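PDB 3V0D: voltage-sensor containing phosphatase, which probably dephosphorylates phosphoinositides in response to membrane voltage, through a tensin-type phosphatase domain joined to a PTEN-like C2 domain. Local coordinates for residues 201-206 / 332-337; 233-238 / 261-266. The protein carries 1 engineered substitution. All blocks are in the same frame, centred on the assembly; numbering follows the deposited sequence.

In the fold
Both contacts lie in the PTEN-type C2 region, their centres about 11 Å apart on the same side of the chain's centre. Contact 1 pairs the first strand of this region, 202-210, with the last, 328-335, in a five-stranded antiparallel sheet. Contact 2 falls between its two segments in sequence: it sets the edge strand 232-238 of the other, four-stranded antiparallel sheet against the loop 261-266 that follows strand 255-260. That loop also runs beside 201-206, where L202 O and L266 N are 2.7 Å apart, a probable hydrogen bond, and C263 packs on V204. Contact 1 thus brings the first and last strands together, contact 2 joins the two sheets, and loop 261-266 links the two contacts.

Contact 1 (201-206 / 332-337); sequences KLKVTG and TFSDAE
An antiparallel strand pair joins the first and last strands of the C2 region, 202-210 and 328-335, inside its five-stranded sheet. K203 and S334 form a hydrogen-bonded pair, with K203 N to S334 O at 3.0 Å and S334 N to K203 O at 2.9 Å. Farther along, T205 and G206 both face T332, a classic beta bulge: T205 N gives a bond of 2.8 Å to T332 O, G206 N adds a weak one, and T332 N returns one to G206 O. L202, V204 and F333 share the face turned to the interior. L202 CD1 sits over the centre of the F333 ring, 3.9 Å from its centroid, a CH-pi contact, while V204 CG2 comes obliquely to F333 CE2 at 3.7 Å and K203 O lies at the ring edge. F294 meets the same ring, at about 45°. Beyond the paired strands, A336 N reaches K201 O. E337 bends back at chi2 (-63°), which brings OE2 to K201 N at 2.9 Å, nearly straight at N-H but well above the carboxylate plane. A water bridges E337 OE1 and K201 NZ. A second water lies 2.6 Å from D335 OD1 and also close to K201 O. Bringing the two ends of the domain together as neighbouring antiparallel strands, with the aromatic and aliphatic face inward, is in keeping with the beta sandwich of C2 domains.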
loop_
_atom_site.group_PDB
_atom_site.type_symbol
_atom_site.label_atom_id
_atom_site.label_comp_id
_atom_site.label_asym_id
_atom_site.label_seq_id
_atom_site.Cartn_x
_atom_site.Cartn_y
_atom_site.Cartn_z
ATOM N N LYS A 201 4.337 14.855 -15.578
ATOM C CA LYS A 201 4.965 13.864 -16.441
ATOM C C LYS A 201 6.465 13.876 -16.196
ATOM O O LYS A 201 7.096 14.938 -16.240
ATOM C CB LYS A 201 4.670 14.222 -17.900
ATOM C CG LYS A 201 3.214 14.034 -18.289
ATOM C CD LYS A 201 2.967 14.456 -19.734
ATOM C CE LYS A 201 1.491 14.474 -20.057
ATOM N NZ LYS A 201 1.244 15.116 -21.366
ATOM N N LEU A 202 7.034 12.698 -15.932
ATOM C CA LEU A 202 8.448 12.574 -15.596
ATOM C C LEU A 202 9.061 11.398 -16.325
ATOM O O LEU A 202 8.358 10.472 -16.728
ATOM C CB LEU A 202 8.627 12.283 -14.084
ATOM C CG LEU A 202 8.107 13.286 -13.045
ATOM C CD1 LEU A 202 8.209 12.677 -11.648
ATOM C CD2 LEU A 202 8.860 14.595 -13.167
ATOM N N LYS A 203 10.386 11.410 -16.467
ATOM C CA LYS A 203 11.116 10.199 -16.829
ATOM C C LYS A 203 12.126 9.893 -15.751
ATOM O O LYS A 203 12.763 10.804 -15.223
ATOM C CB LYS A 203 11.858 10.382 -18.169
ATOM C CG LYS A 203 10.941 10.392 -19.381
ATOM C CD LYS A 203 11.732 10.615 -20.655
ATOM C CE LYS A 203 10.845 10.581 -21.897
ATOM N NZ LYS A 203 11.623 10.734 -23.171
ATOM N N VAL A 204 12.318 8.623 -15.420
ATOM C CA VAL A 204 13.439 8.255 -14.550
ATOM C C VAL A 204 14.710 8.235 -15.383
ATOM O O VAL A 204 14.750 7.579 -16.449
ATOM C CB VAL A 204 13.213 6.853 -13.919
ATOM C CG1 VAL A 204 14.460 6.379 -13.187
ATOM C CG2 VAL A 204 12.039 6.878 -12.977
ATOM N N THR A 205 15.729 8.950 -14.922
ATOM C CA THR A 205 17.013 9.004 -15.621
ATOM C C THR A 205 18.161 8.413 -14.812
ATOM O O THR A 205 19.253 8.210 -15.367
ATOM C CB THR A 205 17.385 10.434 -15.984
ATOM O OG1 THR A 205 17.412 11.193 -14.780
ATOM C CG2 THR A 205 16.388 11.030 -16.973
ATOM N N GLY A 206 17.932 8.105 -13.543
ATOM C CA GLY A 206 18.971 7.497 -12.744
ATOM C C GLY A 206 18.421 6.837 -11.492
ATOM O O GLY A 206 17.335 7.208 -10.998
ATOM N N THR A 332 16.348 9.655 -9.794
ATOM C CA THR A 332 16.511 10.964 -10.421
ATOM C C THR A 332 15.577 11.026 -11.624
ATOM O O THR A 332 15.438 10.044 -12.357
ATOM C CB THR A 332 17.980 11.144 -10.844
ATOM O OG1 THR A 332 18.798 11.015 -9.674
ATOM C CG2 THR A 332 18.231 12.494 -11.509
ATOM N N PHE A 333 14.980 12.204 -11.846
ATOM C CA PHE A 333 13.981 12.400 -12.901
ATOM C C PHE A 333 14.364 13.545 -13.826
ATOM O O PHE A 333 15.000 14.519 -13.394
ATOM C CB PHE A 333 12.631 12.819 -12.291
ATOM C CG PHE A 333 12.053 11.827 -11.321
ATOM C CD1 PHE A 333 11.981 12.118 -9.972
ATOM C CD2 PHE A 333 11.552 10.602 -11.766
ATOM C CE1 PHE A 333 11.421 11.217 -9.079
ATOM C CE2 PHE A 333 10.990 9.688 -10.880
ATOM C CZ PHE A 333 10.935 9.998 -9.528
ATOM N N SER A 334 13.889 13.458 -15.063
ATOM C CA SER A 334 13.788 14.612 -15.937
ATOM C C SER A 334 12.319 14.982 -16.109
ATOM O O SER A 334 11.420 14.142 -15.998
ATOM C CB SER A 334 14.429 14.325 -17.291
ATOM O OG SER A 334 13.729 13.305 -17.980
ATOM N N ASP A 335 12.092 16.266 -16.362
ATOM C CA ASP A 335 10.769 16.803 -16.623
ATOM C C ASP A 335 10.343 16.411 -18.025
ATOM O O ASP A 335 11.037 16.728 -18.998
ATOM C CB ASP A 335 10.827 18.331 -16.473
ATOM C CG ASP A 335 9.593 19.048 -17.017
ATOM O OD1 ASP A 335 8.467 18.536 -16.884
ATOM O OD2 ASP A 335 9.750 20.176 -17.542
ATOM N N ALA A 336 9.182 15.776 -18.146
ATOM C CA ALA A 336 8.771 15.160 -19.407
ATOM C C ALA A 336 7.460 15.720 -19.941
ATOM O O ALA A 336 6.742 15.045 -20.691
ATOM C CB ALA A 336 8.693 13.654 -19.264
ATOM N N GLU A 337 7.153 16.951 -19.543
ATOM C CA GLU A 337 5.994 17.662 -20.078
ATOM C C GLU A 337 6.172 17.930 -21.579
ATOM O O GLU A 337 7.306 17.944 -22.087
ATOM C CB GLU A 337 5.764 18.974 -19.320
ATOM C CG GLU A 337 5.494 18.815 -17.824
ATOM C CD GLU A 337 4.214 18.042 -17.503
ATOM O OE1 GLU A 337 3.346 17.862 -18.387
ATOM O OE2 GLU A 337 4.071 17.609 -16.353
HETATM O O HOH W 1 2.461 17.871 -20.790
HETATM O O HOH W 2 7.064 17.475 -14.944
#

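Contact 2 (233-238 / 261-266); sequences EVLLCK and KNCPVL
The backbones of strand 233-238 and loop 261-266 pass at a distance, L235 CA to C263 CA 6.2 Å and V234 CA to P264 CA 7.0 Å, with no hydrogen bond between them, so the join is made by side chains, packed on each other and on backbone atoms. A classic beta bulge, in which V234 and L235 both face I227 of strand 223-229, lets these two consecutive residues point toward the loop. L235 enters with CG anti to its backbone N (chi1 -168°) and spreads its two methyls against the backbone of K261, N262 and C263: CD1 lies 3.7 Å from N262 O and also near K261 O, and CD2 comes 3.8 Å from C263 CA and close to C263 CB. Strand 233-238 is an edge of the four-stranded sheet, and the loop leaves strand 255-260 of the five-stranded one, so the contact spans the two sheets of the C2 beta sandwich; V260 and N244 also touch L235. V234 meets the proline. Its CB is 3.8 Å from P264 CG, the two side chains crossing at a slant, and V234 O lies 3.5 Å from P264 CD. The branch V234 CG2 extends the apolar patch to L266 CD2, likewise at 3.8 Å, while L266 also packs on V204 of strand 202-210. Toward the start of the loop, N262 ND2 is hydrogen-bonded to N244 OD1, outside this contact.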
loop_
_atom_site.group_PDB
_atom_site.type_symbol
_atom_site.label_atom_id
_atom_site.label_comp_id
_atom_site.label_asym_id
_atom_site.label_seq_id
_atom_site.Cartn_x
_atom_site.Cartn_y
_atom_site.Cartn_z
ATOM N N GLU A 233 4.448 -3.510 -17.253
ATOM C CA GLU A 233 5.840 -3.126 -17.314
ATOM C C GLU A 233 6.041 -2.070 -18.387
ATOM O O GLU A 233 5.620 -2.266 -19.546
ATOM C CB GLU A 233 6.717 -4.324 -17.626
ATOM C CG GLU A 233 8.183 -3.969 -17.821
ATOM C CD GLU A 233 9.005 -5.156 -18.183
ATOM O OE1 GLU A 233 9.335 -5.282 -19.363
ATOM O OE2 GLU A 233 9.318 -5.982 -17.320
ATOM N N VAL A 234 6.676 -0.957 -18.023
ATOM C CA VAL A 234 7.020 0.077 -18.989
ATOM C C VAL A 234 8.534 0.214 -19.186
ATOM O O VAL A 234 8.946 0.808 -20.176
ATOM C CB VAL A 234 6.336 1.441 -18.732
ATOM C CG1 VAL A 234 4.813 1.279 -18.756
ATOM C CG2 VAL A 234 6.787 2.038 -17.424
ATOM N N LEU A 235 9.359 -0.332 -18.287
ATOM C CA LEU A 235 10.818 -0.346 -18.493
ATOM C C LEU A 235 11.415 -1.466 -17.655
ATOM O O LEU A 235 10.962 -1.718 -16.517
ATOM C CB LEU A 235 11.465 0.982 -18.083
ATOM C CG LEU A 235 12.914 1.182 -18.526
ATOM C CD1 LEU A 235 13.021 1.274 -20.049
ATOM C CD2 LEU A 235 13.519 2.401 -17.883
ATOM N N LEU A 236 12.433 -2.112 -18.210
ATOM C CA LEU A 236 13.243 -3.063 -17.475
ATOM C C LEU A 236 14.706 -2.696 -17.704
ATOM O O LEU A 236 15.149 -2.521 -18.858
ATOM C CB LEU A 236 12.973 -4.488 -17.950
ATOM C CG LEU A 236 13.743 -5.590 -17.213
ATOM C CD1 LEU A 236 13.446 -5.628 -15.705
ATOM C CD2 LEU A 236 13.427 -6.939 -17.865
ATOM N N CYS A 237 15.457 -2.587 -16.608
ATOM C CA CYS A 237 16.893 -2.305 -16.641
ATOM C C CYS A 237 17.630 -3.456 -15.976
ATOM O O CYS A 237 17.265 -3.865 -14.881
ATOM C CB CYS A 237 17.219 -1.044 -15.846
ATOM S SG CYS A 237 16.341 0.449 -16.417
ATOM N N LYS A 238 18.673 -3.963 -16.623
ATOM C CA LYS A 238 19.487 -5.047 -16.049
ATOM C C LYS A 238 20.888 -4.483 -15.897
ATOM O O LYS A 238 21.544 -4.135 -16.879
ATOM C CB LYS A 238 19.458 -6.315 -16.915
ATOM C CG LYS A 238 18.049 -6.756 -17.284
ATOM C CD LYS A 238 18.051 -8.021 -18.106
ATOM C CE LYS A 238 16.647 -8.386 -18.517
ATOM N NZ LYS A 238 16.573 -9.690 -19.208
ATOM N N LYS A 261 18.212 4.413 -19.040
ATOM C CA LYS A 261 18.036 4.827 -20.423
ATOM C C LYS A 261 16.668 4.416 -20.937
ATOM O O LYS A 261 16.117 3.381 -20.528
ATOM C CB LYS A 261 19.122 4.179 -21.287
ATOM C CG LYS A 261 20.539 4.528 -20.867
ATOM C CD LYS A 261 21.523 3.747 -21.737
ATOM C CE LYS A 261 22.941 3.983 -21.339
ATOM N NZ LYS A 261 23.852 3.197 -22.219
ATOM N N ASN A 262 16.144 5.231 -21.859
ATOM C CA ASN A 262 14.954 4.885 -22.627
ATOM C C ASN A 262 13.683 4.821 -21.796
ATOM O O ASN A 262 12.710 4.205 -22.207
ATOM C CB ASN A 262 15.157 3.586 -23.406
ATOM C CG ASN A 262 16.384 3.629 -24.261
ATOM O OD1 ASN A 262 16.613 4.595 -24.977
ATOM N ND2 ASN A 262 17.199 2.591 -24.178
ATOM N N CYS A 263 13.643 5.485 -20.639
ATOM C CA CYS A 263 12.396 5.473 -19.873
ATOM C C CYS A 263 11.303 6.205 -20.650
ATOM O O CYS A 263 11.517 7.319 -21.109
ATOM C CB CYS A 263 12.609 6.166 -18.544
ATOM S SG CYS A 263 11.216 6.000 -17.399
ATOM N N PRO A 264 10.105 5.604 -20.757
ATOM C CA PRO A 264 8.998 6.345 -21.357
ATOM C C PRO A 264 8.495 7.403 -20.382
ATOM O O PRO A 264 8.845 7.410 -19.192
ATOM C CB PRO A 264 7.932 5.257 -21.560
ATOM C CG PRO A 264 8.195 4.292 -20.468
ATOM C CD PRO A 264 9.700 4.252 -20.350
ATOM N N VAL A 265 7.685 8.320 -20.903
ATOM C CA VAL A 265 7.011 9.286 -20.034
ATOM C C VAL A 265 6.146 8.555 -18.993
ATOM O O VAL A 265 5.368 7.658 -19.339
ATOM C CB VAL A 265 6.162 10.260 -20.862
ATOM C CG1 VAL A 265 5.443 11.240 -19.945
ATOM C CG2 VAL A 265 7.026 11.033 -21.881
ATOM N N LEU A 266 6.329 8.938 -17.732
ATOM C CA LEU A 266 5.614 8.366 -16.580
ATOM C C LEU A 266 4.682 9.430 -16.024
ATOM O O LEU A 266 5.044 10.596 -15.905
ATOM C CB LEU A 266 6.613 7.998 -15.478
ATOM C CG LEU A 266 7.738 7.043 -15.880
ATOM C CD1 LEU A 266 8.656 6.863 -14.699
ATOM C CD2 LEU A 266 7.239 5.713 -16.422
#